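Local coordinates for protein protease Do-like 2, chloroplastic (Arabidopsis thaliana, PDB 4FLN) that cuts proteins as a serine endopeptidase of the chloroplast thylakoid, making the primary cleavage of the photodamaged D1 protein of photosystem II, at residues B[414-419]-B[436-441]; B[145-150]-B[316-321]; B[157-162]-B[194-199]; B[288-293]-B[350-355]; B[58-63]-B[368-373]. All coordinates share one frame; numbering follows the deposited sequence.

Contact 1. Residues B[414-419]-B[436-441]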
# COMPACT_ATOMS: atom_id res chain seq x y z
N GLU B 414 -34.33 -6.05 -25.97
CA GLU B 414 -33.48 -7.17 -25.59
C GLU B 414 -32.75 -6.89 -24.28
O GLU B 414 -32.36 -5.76 -23.99
CB GLU B 414 -32.49 -7.51 -26.70
CG GLU B 414 -31.62 -8.73 -26.41
CD GLU B 414 -30.50 -8.91 -27.41
OE1 GLU B 414 -30.45 -8.13 -28.38
OE2 GLU B 414 -29.66 -9.82 -27.23
N GLN B 415 -32.59 -7.94 -23.47
CA GLN B 415 -31.81 -7.86 -22.25
C GLN B 415 -30.98 -9.11 -22.15
O GLN B 415 -31.22 -10.09 -22.85
CB GLN B 415 -32.70 -7.79 -21.02
CG GLN B 415 -33.47 -6.51 -20.84
CD GLN B 415 -34.37 -6.55 -19.62
OE1 GLN B 415 -34.84 -7.61 -19.23
NE2 GLN B 415 -34.60 -5.39 -19.02
N ILE B 416 -29.98 -9.06 -21.28
CA ILE B 416 -29.28 -10.24 -20.84
C ILE B 416 -29.88 -10.51 -19.48
O ILE B 416 -29.84 -9.66 -18.58
CB ILE B 416 -27.76 -9.98 -20.70
CG1 ILE B 416 -27.15 -9.56 -22.03
CG2 ILE B 416 -27.04 -11.21 -20.19
CD1 ILE B 416 -25.71 -9.14 -21.93
N VAL B 417 -30.49 -11.68 -19.33
CA VAL B 417 -31.07 -12.05 -18.06
C VAL B 417 -30.07 -12.93 -17.33
O VAL B 417 -29.54 -13.89 -17.89
CB VAL B 417 -32.37 -12.83 -18.24
CG1 VAL B 417 -33.01 -13.09 -16.87
CG2 VAL B 417 -33.32 -12.06 -19.14
N ILE B 418 -29.78 -12.57 -16.09
CA ILE B 418 -28.85 -13.37 -15.33
C ILE B 418 -29.50 -13.97 -14.10
O ILE B 418 -30.46 -13.43 -13.55
CB ILE B 418 -27.61 -12.57 -14.89
CG1 ILE B 418 -28.00 -11.54 -13.84
CG2 ILE B 418 -26.95 -11.91 -16.09
CD1 ILE B 418 -26.88 -11.23 -12.88
N LEU B 419 -28.96 -15.10 -13.69
CA LEU B 419 -29.27 -15.69 -12.42
C LEU B 419 -28.20 -15.18 -11.49
O LEU B 419 -27.04 -15.57 -11.61
CB LEU B 419 -29.14 -17.20 -12.58
CG LEU B 419 -29.11 -18.04 -11.32
CD1 LEU B 419 -30.31 -17.68 -10.48
CD2 LEU B 419 -29.14 -19.48 -11.71
N ASN B 436 -24.35 -15.20 -10.96
CA ASN B 436 -24.17 -14.41 -12.17
C ASN B 436 -24.01 -15.24 -13.45
O ASN B 436 -22.98 -15.18 -14.12
CB ASN B 436 -23.00 -13.46 -12.00
CG ASN B 436 -23.16 -12.58 -10.78
OD1 ASN B 436 -24.28 -12.25 -10.38
ND2 ASN B 436 -22.04 -12.20 -10.17
N GLN B 437 -25.04 -16.00 -13.78
CA GLN B 437 -25.07 -16.80 -14.99
C GLN B 437 -26.15 -16.27 -15.91
O GLN B 437 -27.25 -15.95 -15.46
CB GLN B 437 -25.35 -18.26 -14.65
CG GLN B 437 -24.21 -18.96 -13.93
CD GLN B 437 -23.02 -19.18 -14.84
OE1 GLN B 437 -23.17 -19.69 -15.96
NE2 GLN B 437 -21.83 -18.78 -14.38
N GLN B 438 -25.85 -16.15 -17.19
CA GLN B 438 -26.85 -15.73 -18.15
C GLN B 438 -27.75 -16.90 -18.51
O GLN B 438 -27.26 -17.98 -18.84
CB GLN B 438 -26.18 -15.18 -19.42
CG GLN B 438 -27.18 -14.59 -20.39
CD GLN B 438 -26.57 -14.26 -21.74
OE1 GLN B 438 -25.35 -14.32 -21.92
NE2 GLN B 438 -27.41 -13.92 -22.71
N VAL B 439 -29.06 -16.71 -18.42
CA VAL B 439 -30.02 -17.69 -18.94
C VAL B 439 -30.32 -17.44 -20.40
O VAL B 439 -30.64 -16.33 -20.80
CB VAL B 439 -31.37 -17.66 -18.20
CG1 VAL B 439 -31.45 -18.80 -17.20
CG2 VAL B 439 -31.61 -16.32 -17.54
N LEU B 440 -30.24 -18.51 -21.19
CA LEU B 440 -30.49 -18.45 -22.63
C LEU B 440 -31.88 -18.96 -22.98
O LEU B 440 -32.69 -18.24 -23.54
CB LEU B 440 -29.42 -19.24 -23.39
CG LEU B 440 -28.02 -18.74 -23.05
CD1 LEU B 440 -26.96 -19.51 -23.83
CD2 LEU B 440 -27.90 -17.23 -23.31
N LYS B 441 -32.15 -20.22 -22.66
CA LYS B 441 -33.44 -20.81 -22.97
C LYS B 441 -34.22 -21.20 -21.73
O LYS B 441 -33.65 -21.46 -20.67
CB LYS B 441 -33.27 -22.03 -23.88
CG LYS B 441 -32.39 -21.77 -25.09
CD LYS B 441 -32.48 -22.88 -26.12
CE LYS B 441 -31.38 -22.73 -27.16
NZ LYS B 441 -31.69 -23.43 -28.44
O HOH W 1 -30.45 -13.45 -21.52

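Contact 2. Residues B[145-150]-B[316-321]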
# COMPACT_ATOMS: atom_id res chain seq x y z
N LEU B 145 -21.73 30.34 -27.03
CA LEU B 145 -20.55 29.52 -26.74
C LEU B 145 -19.25 30.34 -26.80
O LEU B 145 -18.97 31.01 -27.80
CB LEU B 145 -20.50 28.34 -27.71
CG LEU B 145 -19.43 27.27 -27.52
CD1 LEU B 145 -19.96 26.13 -26.68
CD2 LEU B 145 -18.97 26.77 -28.88
N PRO B 146 -18.45 30.28 -25.73
CA PRO B 146 -17.20 31.03 -25.54
C PRO B 146 -16.10 30.65 -26.51
O PRO B 146 -16.22 29.66 -27.24
CB PRO B 146 -16.78 30.65 -24.12
CG PRO B 146 -17.41 29.34 -23.89
CD PRO B 146 -18.72 29.39 -24.59
N ARG B 147 -15.04 31.45 -26.54
CA ARG B 147 -13.85 31.12 -27.30
C ARG B 147 -12.74 30.77 -26.33
O ARG B 147 -12.76 31.18 -25.17
CB ARG B 147 -13.44 32.26 -28.24
CG ARG B 147 -14.53 32.60 -29.26
CD ARG B 147 -14.05 33.47 -30.42
NE ARG B 147 -14.95 33.33 -31.57
CZ ARG B 147 -14.76 32.48 -32.58
NH1 ARG B 147 -13.68 31.71 -32.60
NH2 ARG B 147 -15.64 32.41 -33.57
N LEU B 148 -11.79 29.96 -26.78
CA LEU B 148 -10.64 29.62 -25.96
C LEU B 148 -10.00 30.87 -25.38
O LEU B 148 -9.77 31.85 -26.09
CB LEU B 148 -9.61 28.84 -26.77
CG LEU B 148 -9.97 27.43 -27.22
CD1 LEU B 148 -8.76 26.78 -27.88
CD2 LEU B 148 -10.46 26.57 -26.05
N GLN B 149 -9.72 30.81 -24.08
CA GLN B 149 -9.08 31.90 -23.35
C GLN B 149 -10.06 32.93 -22.82
O GLN B 149 -9.69 33.81 -22.06
CB GLN B 149 -8.00 32.57 -24.19
CG GLN B 149 -7.13 33.53 -23.40
CD GLN B 149 -5.81 33.79 -24.07
OE1 GLN B 149 -5.57 33.35 -25.20
NE2 GLN B 149 -4.93 34.51 -23.39
N ASP B 150 -11.32 32.81 -23.20
CA ASP B 150 -12.36 33.63 -22.60
C ASP B 150 -12.36 33.43 -21.08
O ASP B 150 -12.22 32.32 -20.57
CB ASP B 150 -13.74 33.28 -23.17
CG ASP B 150 -14.06 34.05 -24.44
OD1 ASP B 150 -13.12 34.48 -25.14
OD2 ASP B 150 -15.26 34.22 -24.74
N PHE B 316 -16.43 23.66 -38.03
CA PHE B 316 -17.15 23.96 -36.79
C PHE B 316 -17.49 25.44 -36.73
O PHE B 316 -18.63 25.84 -36.94
CB PHE B 316 -16.25 23.55 -35.61
CG PHE B 316 -16.85 23.84 -34.26
CD1 PHE B 316 -18.21 24.03 -34.11
CD2 PHE B 316 -16.03 23.92 -33.15
CE1 PHE B 316 -18.74 24.30 -32.86
CE2 PHE B 316 -16.55 24.19 -31.90
CZ PHE B 316 -17.91 24.38 -31.76
N ARG B 317 -16.47 26.24 -36.45
CA ARG B 317 -16.59 27.69 -36.48
C ARG B 317 -15.30 28.21 -37.12
O ARG B 317 -14.35 27.44 -37.30
CB ARG B 317 -16.84 28.28 -35.08
CG ARG B 317 -15.66 28.20 -34.12
CD ARG B 317 -16.06 27.56 -32.78
NE ARG B 317 -16.83 28.44 -31.91
CZ ARG B 317 -16.57 28.63 -30.62
NH1 ARG B 317 -15.54 28.02 -30.06
NH2 ARG B 317 -17.33 29.44 -29.90
N SER B 318 -15.26 29.49 -37.43
CA SER B 318 -14.41 30.00 -38.50
C SER B 318 -12.99 29.42 -38.58
O SER B 318 -12.55 29.01 -39.65
CB SER B 318 -14.34 31.52 -38.39
OG SER B 318 -15.15 31.98 -37.32
N SER B 319 -12.27 29.38 -37.46
CA SER B 319 -10.90 28.85 -37.46
C SER B 319 -10.82 27.39 -36.97
O SER B 319 -9.74 26.81 -36.91
CB SER B 319 -9.98 29.74 -36.63
OG SER B 319 -8.67 29.77 -37.16
N GLU B 320 -11.97 26.82 -36.63
CA GLU B 320 -12.00 25.59 -35.84
C GLU B 320 -12.61 24.37 -36.54
O GLU B 320 -13.43 24.50 -37.45
CB GLU B 320 -12.74 25.83 -34.52
CG GLU B 320 -12.30 27.09 -33.77
CD GLU B 320 -12.92 27.20 -32.38
OE1 GLU B 320 -12.93 28.32 -31.83
OE2 GLU B 320 -13.39 26.18 -31.84
N ARG B 321 -12.19 23.19 -36.10
CA ARG B 321 -12.81 21.94 -36.53
C ARG B 321 -13.38 21.19 -35.32
O ARG B 321 -13.04 21.49 -34.18
CB ARG B 321 -11.82 21.07 -37.30
CG ARG B 321 -11.32 21.70 -38.58
CD ARG B 321 -10.68 20.68 -39.52
NE ARG B 321 -11.65 19.84 -40.23
CZ ARG B 321 -12.30 20.22 -41.33
NH1 ARG B 321 -12.10 21.43 -41.84
NH2 ARG B 321 -13.15 19.39 -41.93

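Contact 3. Residues B[157-162]-B[194-199]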
# COMPACT_ATOMS: atom_id res chain seq x y z
N TYR B 157 -22.03 26.34 -4.27
CA TYR B 157 -21.94 26.18 -2.83
C TYR B 157 -21.07 24.98 -2.46
O TYR B 157 -21.49 23.84 -2.62
CB TYR B 157 -23.34 26.02 -2.23
CG TYR B 157 -24.19 27.25 -2.41
CD1 TYR B 157 -24.26 28.22 -1.41
CD2 TYR B 157 -24.90 27.47 -3.57
CE1 TYR B 157 -25.02 29.35 -1.57
CE2 TYR B 157 -25.67 28.60 -3.75
CZ TYR B 157 -25.72 29.54 -2.74
OH TYR B 157 -26.49 30.67 -2.90
N PRO B 158 -19.86 25.25 -1.93
CA PRO B 158 -18.94 24.16 -1.57
C PRO B 158 -19.60 23.21 -0.57
O PRO B 158 -20.56 23.60 0.10
CB PRO B 158 -17.79 24.89 -0.87
CG PRO B 158 -17.93 26.32 -1.25
CD PRO B 158 -19.38 26.56 -1.49
N LEU B 159 -19.09 21.99 -0.49
CA LEU B 159 -19.53 21.08 0.56
C LEU B 159 -19.14 21.67 1.91
O LEU B 159 -17.98 22.03 2.12
CB LEU B 159 -18.91 19.70 0.36
CG LEU B 159 -19.36 19.00 -0.93
CD1 LEU B 159 -19.15 17.51 -0.85
CD2 LEU B 159 -20.81 19.30 -1.17
N GLY B 160 -20.11 21.78 2.81
CA GLY B 160 -19.87 22.39 4.11
C GLY B 160 -19.98 23.90 4.06
O GLY B 160 -19.74 24.51 3.02
N GLY B 161 -20.34 24.51 5.19
CA GLY B 161 -20.45 25.96 5.27
C GLY B 161 -21.71 26.51 4.62
O GLY B 161 -22.33 25.87 3.78
N ASP B 162 -22.07 27.73 5.02
CA ASP B 162 -23.30 28.38 4.57
C ASP B 162 -23.07 29.35 3.40
O ASP B 162 -24.02 29.98 2.91
CB ASP B 162 -23.94 29.14 5.73
CG ASP B 162 -23.59 28.55 7.09
OD1 ASP B 162 -24.30 27.62 7.53
OD2 ASP B 162 -22.62 29.02 7.72
N ALA B 194 -10.16 24.53 -10.91
CA ALA B 194 -10.79 23.35 -10.33
C ALA B 194 -12.14 23.70 -9.71
O ALA B 194 -12.37 24.84 -9.31
CB ALA B 194 -9.87 22.70 -9.31
N ILE B 195 -13.02 22.70 -9.64
CA ILE B 195 -14.39 22.89 -9.15
C ILE B 195 -14.73 21.96 -7.99
O ILE B 195 -14.49 20.76 -8.06
CB ILE B 195 -15.40 22.69 -10.30
CG1 ILE B 195 -15.05 23.60 -11.48
CG2 ILE B 195 -16.82 22.96 -9.82
CD1 ILE B 195 -15.97 23.48 -12.67
N ASN B 196 -15.28 22.52 -6.92
CA ASN B 196 -15.72 21.75 -5.75
C ASN B 196 -16.99 20.96 -6.07
O ASN B 196 -17.93 21.49 -6.67
CB ASN B 196 -15.95 22.70 -4.56
CG ASN B 196 -16.50 22.00 -3.32
OD1 ASN B 196 -17.41 21.17 -3.40
ND2 ASN B 196 -15.96 22.35 -2.17
N PRO B 197 -17.04 19.69 -5.65
CA PRO B 197 -18.20 18.85 -5.95
C PRO B 197 -19.51 19.55 -5.64
O PRO B 197 -20.42 19.54 -6.47
CB PRO B 197 -18.02 17.65 -5.01
CG PRO B 197 -16.64 17.81 -4.39
CD PRO B 197 -15.93 18.91 -5.09
N GLY B 198 -19.59 20.18 -4.47
CA GLY B 198 -20.78 20.92 -4.11
C GLY B 198 -21.08 22.04 -5.09
O GLY B 198 -22.20 22.56 -5.11
N ASN B 199 -20.10 22.41 -5.90
CA ASN B 199 -20.26 23.54 -6.82
C ASN B 199 -20.98 23.29 -8.14
O ASN B 199 -21.48 24.22 -8.75
CB ASN B 199 -18.93 24.25 -7.06
CG ASN B 199 -18.69 25.37 -6.09
OD1 ASN B 199 -19.04 25.27 -4.91
ND2 ASN B 199 -18.14 26.47 -6.57
O HOH W 2 -15.69 21.46 0.68

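Contact 4. Residues B[288-293]-B[350-355]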
# COMPACT_ATOMS: atom_id res chain seq x y z
N SER B 288 -30.60 0.35 -35.10
CA SER B 288 -30.59 1.71 -35.65
C SER B 288 -30.98 1.69 -37.12
O SER B 288 -30.77 0.70 -37.82
CB SER B 288 -29.23 2.37 -35.47
OG SER B 288 -28.34 1.97 -36.49
N ASP B 289 -31.62 2.78 -37.58
CA ASP B 289 -32.04 2.88 -38.97
C ASP B 289 -30.89 2.72 -39.95
O ASP B 289 -31.09 2.32 -41.10
CB ASP B 289 -32.76 4.20 -39.24
CG ASP B 289 -33.16 4.36 -40.69
OD1 ASP B 289 -33.80 3.43 -41.24
OD2 ASP B 289 -32.83 5.42 -41.29
N ALA B 290 -29.67 2.99 -39.49
CA ALA B 290 -28.53 2.68 -40.32
C ALA B 290 -28.58 1.17 -40.36
O ALA B 290 -29.49 0.57 -39.80
CB ALA B 290 -27.27 3.14 -39.65
N SER B 291 -27.66 0.54 -41.06
CA SER B 291 -27.72 -0.92 -41.19
C SER B 291 -28.90 -1.38 -42.04
O SER B 291 -28.88 -2.49 -42.58
CB SER B 291 -27.87 -1.58 -39.82
OG SER B 291 -29.24 -1.66 -39.45
N LYS B 292 -29.91 -0.53 -42.20
CA LYS B 292 -30.86 -0.70 -43.28
C LYS B 292 -30.39 0.17 -44.44
O LYS B 292 -30.88 0.05 -45.56
CB LYS B 292 -32.27 -0.30 -42.85
CG LYS B 292 -32.96 -1.32 -41.96
CD LYS B 292 -34.31 -0.82 -41.50
CE LYS B 292 -35.43 -1.78 -41.85
NZ LYS B 292 -35.65 -2.82 -40.80
N VAL B 293 -29.40 1.01 -44.16
CA VAL B 293 -28.97 2.08 -45.05
C VAL B 293 -27.48 2.00 -45.36
O VAL B 293 -27.09 2.03 -46.52
CB VAL B 293 -29.30 3.47 -44.45
CG1 VAL B 293 -29.05 4.55 -45.47
CG2 VAL B 293 -30.74 3.52 -43.96
N VAL B 350 -27.51 9.25 -49.05
CA VAL B 350 -28.55 8.52 -48.32
C VAL B 350 -29.12 9.33 -47.15
O VAL B 350 -28.49 10.28 -46.69
CB VAL B 350 -28.06 7.15 -47.80
CG1 VAL B 350 -27.17 6.48 -48.81
CG2 VAL B 350 -27.34 7.31 -46.48
N GLN B 351 -30.30 8.94 -46.68
CA GLN B 351 -30.89 9.54 -45.48
C GLN B 351 -30.89 8.52 -44.34
O GLN B 351 -31.12 7.34 -44.56
CB GLN B 351 -32.32 9.99 -45.74
CG GLN B 351 -32.49 10.94 -46.89
CD GLN B 351 -33.94 11.35 -47.07
OE1 GLN B 351 -34.44 12.22 -46.35
NE2 GLN B 351 -34.63 10.73 -48.03
N VAL B 352 -30.65 8.99 -43.12
CA VAL B 352 -30.65 8.12 -41.95
C VAL B 352 -31.42 8.72 -40.80
O VAL B 352 -31.24 9.89 -40.47
CB VAL B 352 -29.23 7.83 -41.46
CG1 VAL B 352 -29.28 6.82 -40.33
CG2 VAL B 352 -28.37 7.32 -42.60
N VAL B 353 -32.29 7.93 -40.19
CA VAL B 353 -32.96 8.36 -38.97
C VAL B 353 -31.97 8.21 -37.82
O VAL B 353 -31.29 7.19 -37.73
CB VAL B 353 -34.22 7.53 -38.66
CG1 VAL B 353 -34.88 8.03 -37.37
CG2 VAL B 353 -35.20 7.58 -39.83
N LEU B 354 -31.91 9.21 -36.96
CA LEU B 354 -31.02 9.17 -35.80
C LEU B 354 -31.80 8.98 -34.51
O LEU B 354 -32.64 9.80 -34.15
CB LEU B 354 -30.22 10.46 -35.71
CG LEU B 354 -29.67 10.97 -37.03
CD1 LEU B 354 -29.00 12.33 -36.84
CD2 LEU B 354 -28.71 9.96 -37.61
N ARG B 355 -31.53 7.90 -33.79
CA ARG B 355 -32.13 7.72 -32.49
C ARG B 355 -31.06 7.56 -31.42
O ARG B 355 -29.92 7.23 -31.74
CB ARG B 355 -33.11 6.54 -32.49
CG ARG B 355 -34.32 6.76 -33.40
CD ARG B 355 -35.63 6.49 -32.67
NE ARG B 355 -36.34 7.72 -32.33
CZ ARG B 355 -37.46 8.13 -32.91
NH1 ARG B 355 -38.02 7.41 -33.86
NH2 ARG B 355 -38.03 9.27 -32.53
O HOH W 3 -32.08 4.73 -35.58

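Contact 5. Residues B[58-63]-B[368-373]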
# COMPACT_ATOMS: atom_id res chain seq x y z
N THR B 58 -32.35 7.91 -1.96
CA THR B 58 -32.54 6.49 -1.74
C THR B 58 -32.40 5.74 -3.05
O THR B 58 -33.31 5.74 -3.87
CB THR B 58 -33.92 6.17 -1.17
OG1 THR B 58 -34.23 7.08 -0.10
CG2 THR B 58 -33.96 4.73 -0.67
N ALA B 59 -31.27 5.06 -3.23
CA ALA B 59 -31.06 4.25 -4.41
C ALA B 59 -31.51 2.83 -4.13
O ALA B 59 -31.57 2.42 -2.98
CB ALA B 59 -29.60 4.27 -4.80
N PRO B 60 -31.84 2.07 -5.19
CA PRO B 60 -32.14 0.64 -5.04
C PRO B 60 -30.84 -0.15 -4.97
O PRO B 60 -29.85 0.29 -5.54
CB PRO B 60 -32.86 0.32 -6.34
CG PRO B 60 -32.22 1.21 -7.33
CD PRO B 60 -31.89 2.49 -6.60
N ASP B 61 -30.86 -1.28 -4.30
CA ASP B 61 -29.72 -2.18 -4.32
C ASP B 61 -29.93 -3.11 -5.51
O ASP B 61 -31.00 -3.70 -5.65
CB ASP B 61 -29.68 -2.97 -3.01
CG ASP B 61 -28.55 -3.99 -2.95
OD1 ASP B 61 -27.52 -3.72 -2.29
OD2 ASP B 61 -28.69 -5.09 -3.55
N TYR B 62 -28.94 -3.23 -6.40
CA TYR B 62 -29.09 -4.12 -7.55
C TYR B 62 -28.80 -5.59 -7.24
O TYR B 62 -29.43 -6.50 -7.78
CB TYR B 62 -28.26 -3.62 -8.74
CG TYR B 62 -28.63 -2.21 -9.11
CD1 TYR B 62 -29.55 -1.96 -10.12
CD2 TYR B 62 -28.10 -1.13 -8.43
CE1 TYR B 62 -29.91 -0.67 -10.45
CE2 TYR B 62 -28.45 0.16 -8.75
CZ TYR B 62 -29.36 0.38 -9.75
OH TYR B 62 -29.70 1.67 -10.07
N SER B 63 -27.83 -5.79 -6.35
CA SER B 63 -27.44 -7.12 -5.91
C SER B 63 -28.65 -7.82 -5.31
O SER B 63 -28.91 -8.98 -5.62
CB SER B 63 -26.31 -7.02 -4.89
OG SER B 63 -25.20 -6.32 -5.44
N GLY B 368 -35.99 4.49 -10.99
CA GLY B 368 -36.85 3.57 -10.26
C GLY B 368 -36.14 2.32 -9.78
O GLY B 368 -34.99 2.37 -9.34
N GLN B 369 -36.81 1.17 -9.87
CA GLN B 369 -36.29 -0.07 -9.32
C GLN B 369 -36.15 -1.16 -10.38
O GLN B 369 -37.03 -1.33 -11.23
CB GLN B 369 -37.18 -0.55 -8.18
N PRO B 370 -35.04 -1.92 -10.31
CA PRO B 370 -34.69 -2.95 -11.29
C PRO B 370 -35.60 -4.16 -11.17
O PRO B 370 -36.03 -4.52 -10.08
CB PRO B 370 -33.26 -3.33 -10.91
CG PRO B 370 -33.19 -3.05 -9.47
CD PRO B 370 -34.08 -1.88 -9.20
N SER B 371 -35.91 -4.77 -12.31
CA SER B 371 -36.83 -5.89 -12.35
C SER B 371 -36.20 -7.13 -11.74
O SER B 371 -34.98 -7.31 -11.79
CB SER B 371 -37.21 -6.18 -13.80
OG SER B 371 -37.51 -4.98 -14.47
N TYR B 372 -37.04 -7.96 -11.14
CA TYR B 372 -36.59 -9.26 -10.67
C TYR B 372 -37.73 -10.26 -10.60
O TYR B 372 -38.88 -9.89 -10.39
CB TYR B 372 -35.85 -9.14 -9.33
CG TYR B 372 -36.72 -8.99 -8.11
CD1 TYR B 372 -37.06 -10.09 -7.33
CD2 TYR B 372 -37.19 -7.74 -7.71
CE1 TYR B 372 -37.85 -9.96 -6.21
CE2 TYR B 372 -37.98 -7.60 -6.58
CZ TYR B 372 -38.30 -8.71 -5.83
OH TYR B 372 -39.09 -8.58 -4.71
N ILE B 373 -37.39 -11.53 -10.81
CA ILE B 373 -38.34 -12.62 -10.64
C ILE B 373 -37.63 -13.82 -10.00
O ILE B 373 -36.47 -14.10 -10.32
CB ILE B 373 -39.04 -12.99 -11.98
CG1 ILE B 373 -40.05 -14.11 -11.77
CG2 ILE B 373 -38.02 -13.36 -13.03
CD1 ILE B 373 -40.90 -14.39 -13.00

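Contact 1. Residues B[414-419]-B[436-441]
Ile-418 and Leu-419 pair with Gln-438 and Gln-437 in the antiparallel sheet of the second PDZ domain, and Asn-436 joins Gln-437 opposite Leu-419 to make a G1 beta bulge. The bulge end is the close-knit part. Leu-419 N donates to Gln-437 O at 2.6 Å, and Gln-437 N gives a bond back to Leu-419 O. One step along, Val-439 N reaches Val-417 O at 2.9 Å. Beside that bond Val-417 CG1 meets Val-439 CG2 at 3.6 Å, and Phe-380 packs on both valines and on Leu-419. Gln-438, with CG anti to the backbone N (chi1 -174°) and its chain stretched out, crosses Ile-416 at about a right angle, Gln-438 CG 3.4 Å from Ile-416 CG2; its OE1 goes on to Lys-403. Beyond Val-417 the direct bonding stops and a water takes over. It accepts from Val-417 N at 2.8 Å and from Gln-438 NE2 at 3.3 Å, and donates to Val-439 O at 3.0 Å.

Contact 2. Residues B[145-150]-B[316-321]
Arg-317 reaches across from the first PDZ domain to the backbone carbonyl of Pro-146 on the protease domain. In the hydrogen bonding, NH2 donates to Pro-146 O at 2.9 Å, nearly straight at 163°. That oxygen sits at the edge of the guanidinium, close to its plane, whereas the donor stands above the plane of the carbonyl. NH1 adds a weak bond to the same oxygen, giving it a two-pronged grip. The side chain gets there folded: CG lies between the backbone N and carbonyl carbon (chi1 70°), with further bends at chi2 and chi3.

The charges form a network of three. Glu-320 OE1 pairs with Arg-317 NH1 at 3.2 Å inside its own turn and, more loosely, with Arg-147 NH1 at 3.6 Å across the gap. The shared carboxylate probably offsets the closeness of the two arginines.

Stacking and apolar packing cover both faces of the Arg-317 guanidinium. Arg-147 lays its own guanidinium flat on one, centres 4.7 Å apart and planes at 16°. Over the other comes Leu-145 CD2, 3.5 Å from Arg-317 CZ; the same methyl touches Phe-316 CZ at 3.9 Å. Nearby, Leu-148 and Ser-319 pack on a second subunit.

Two beta turns thus meet, a type II turn at Arg-147 to Asp-150 and a type I turn at Arg-317 to Glu-320, in a surface interface between protease and PDZ domains of a Deg protease.

Contact 3. Residues B[157-162]-B[194-199]
The loop leading to Ser-200, the probable nucleophile of the charge relay system, carries Asn-196 and Gly-198, which pack against Pro-158 and Leu-159. Asn-196 holds its amide toward that neighbour with CG anti to the backbone N (chi1 176°). Its OD1 accepts from Gly-198 N at 2.6 Å, in the carbonyl plane, closing an Asx turn, and takes a weak second bond from Leu-159 N at 3.5 Å. ND2 rests on Pro-158 CB at 3.4 Å and gives a hydrogen to a water that bridges to Leu-159 O. Leu-159 CD2 sits 3.4 Å from Gly-198 CA, where a side chain would have no room. With an alanine at Asn-196, Gly-198 N and Leu-159 N would probably lose their shared acceptor, and the water bridge one end. In chymotrypsin-like proteases the backbone N of the glycine two before the serine normally lines the oxyanion hole; here that N is taken up by Asn-196 OD1, which is consistent with a resting, inactive arrangement of the oxyanion-hole loop.

Contact 4. Residues B[288-293]-B[350-355]
Asp-289 and Ala-290 run beside Val-353 and Val-352 without any backbone-to-backbone hydrogen bond, the nearest CA atoms, those of Asp-289 and Val-353, being 5.6 Å apart. The link is made instead by a side chain. Asp-289 CG stands anti to the backbone N (chi1 178°), which sends the carboxylate across to the strand, and OD2 accepts from Val-353 N at 2.8 Å. The N-H points straight at the oxygen (179°), which it meets on the anti side of the carboxylate and 19° out of its plane. Val-353 CG2 lies alongside, 3.5 Å from the same OD2. A water then continues the connection: it accepts from Asp-289 N at 2.8 Å and makes a weak bond to Val-353 O.

All this belongs to the first PDZ domain, where the loop between strands 279-284 and 299-303 lies against strand 346-353, which pairs in the sheet with strand 336-343. Farther along the loop the chemistry turns apolar. Val-293 and Val-350 pass one another head to tail, Val-293 CG1 3.4 Å from Val-350 CG2, and the same Val-293 CG1 approaches Val-352 CG2 at 4.0 Å. Backbone oxygen is also close by, with Gln-351 O 3.6 Å from Val-293 CG1. Ala-290 touches more lightly, its CB 4.2 Å from Val-352 CG1. Val-352 packs on Leu-255 and Ile-339 as well, while the carbonyl oxygen of Val-293 accepts from Arg-343.

Contact 5. Residues B[58-63]-B[368-373]
The aromatic ring of Tyr-62 meets the ring of Pro-370 obliquely, the two side chains crossing at about a right angle. Tyr-62 CD1 does the touching, 3.9 Å from Pro-370 CG and 4.0 Å from Pro-370 CB. Tyr-62 CG lies beside its own backbone N, anti to the carbonyl carbon (chi1 -57°), and this brings the ring round to the proline, although the CB itself does not point at it. Pro-386 and Leu-387 of helix 385-391 also pack on this ring.

The remaining corner of Pro-370 goes to a second proline: its CD lies 3.8 Å from Pro-60 CB, the two rings crossing at a slant. Pro-60 reaches one step farther, with CG 3.6 Å from the O of Gly-368, a glycine that is poorly ordered, so this touch is less certain. With an alanine in place of Pro-370, the CG and CD contacts would be gone, and Tyr-62 and Pro-60 would probably face a gap between the two chains.

The contact joins the protease loop between strands 50-57 and 72-82 to the loop that precedes strand 373-375 of the second PDZ domain. Polar bonds lie just beside it: Glu-390 OE2 accepts from Tyr-62 N and Ser-63 N, and Ser-63 OG bonds to Glu-391. Between the two segments themselves there is no hydrogen bond. Their fit therefore depends on shape and on apolar packing, while the polar bonds to Glu-390 and Glu-391 hold the 58-63 loop from its own side.

How the contacts relate
Contacts 1 and 4 lie within the second and first PDZ domains and contact 3 within the protease domain, whereas contacts 2 and 5 tie the protease domain to the first and second PDZ domains respectively. Contact 5 spans the longest stretch of chain, with contacts 2, 3 and 4 nested inside its loop. It is also the neighbour of contact 1, nearest atoms about 5 Å apart, and helix 385-391 touches both. Contact 3 alone borders the probable catalytic site: the side chain of Pro-197 is about 7 Å from that of His-91. Contacts 2 and 3 come within about 12 Å of each other by nearest atoms, while the centres of contacts 1 and 3 are about 42 Å apart.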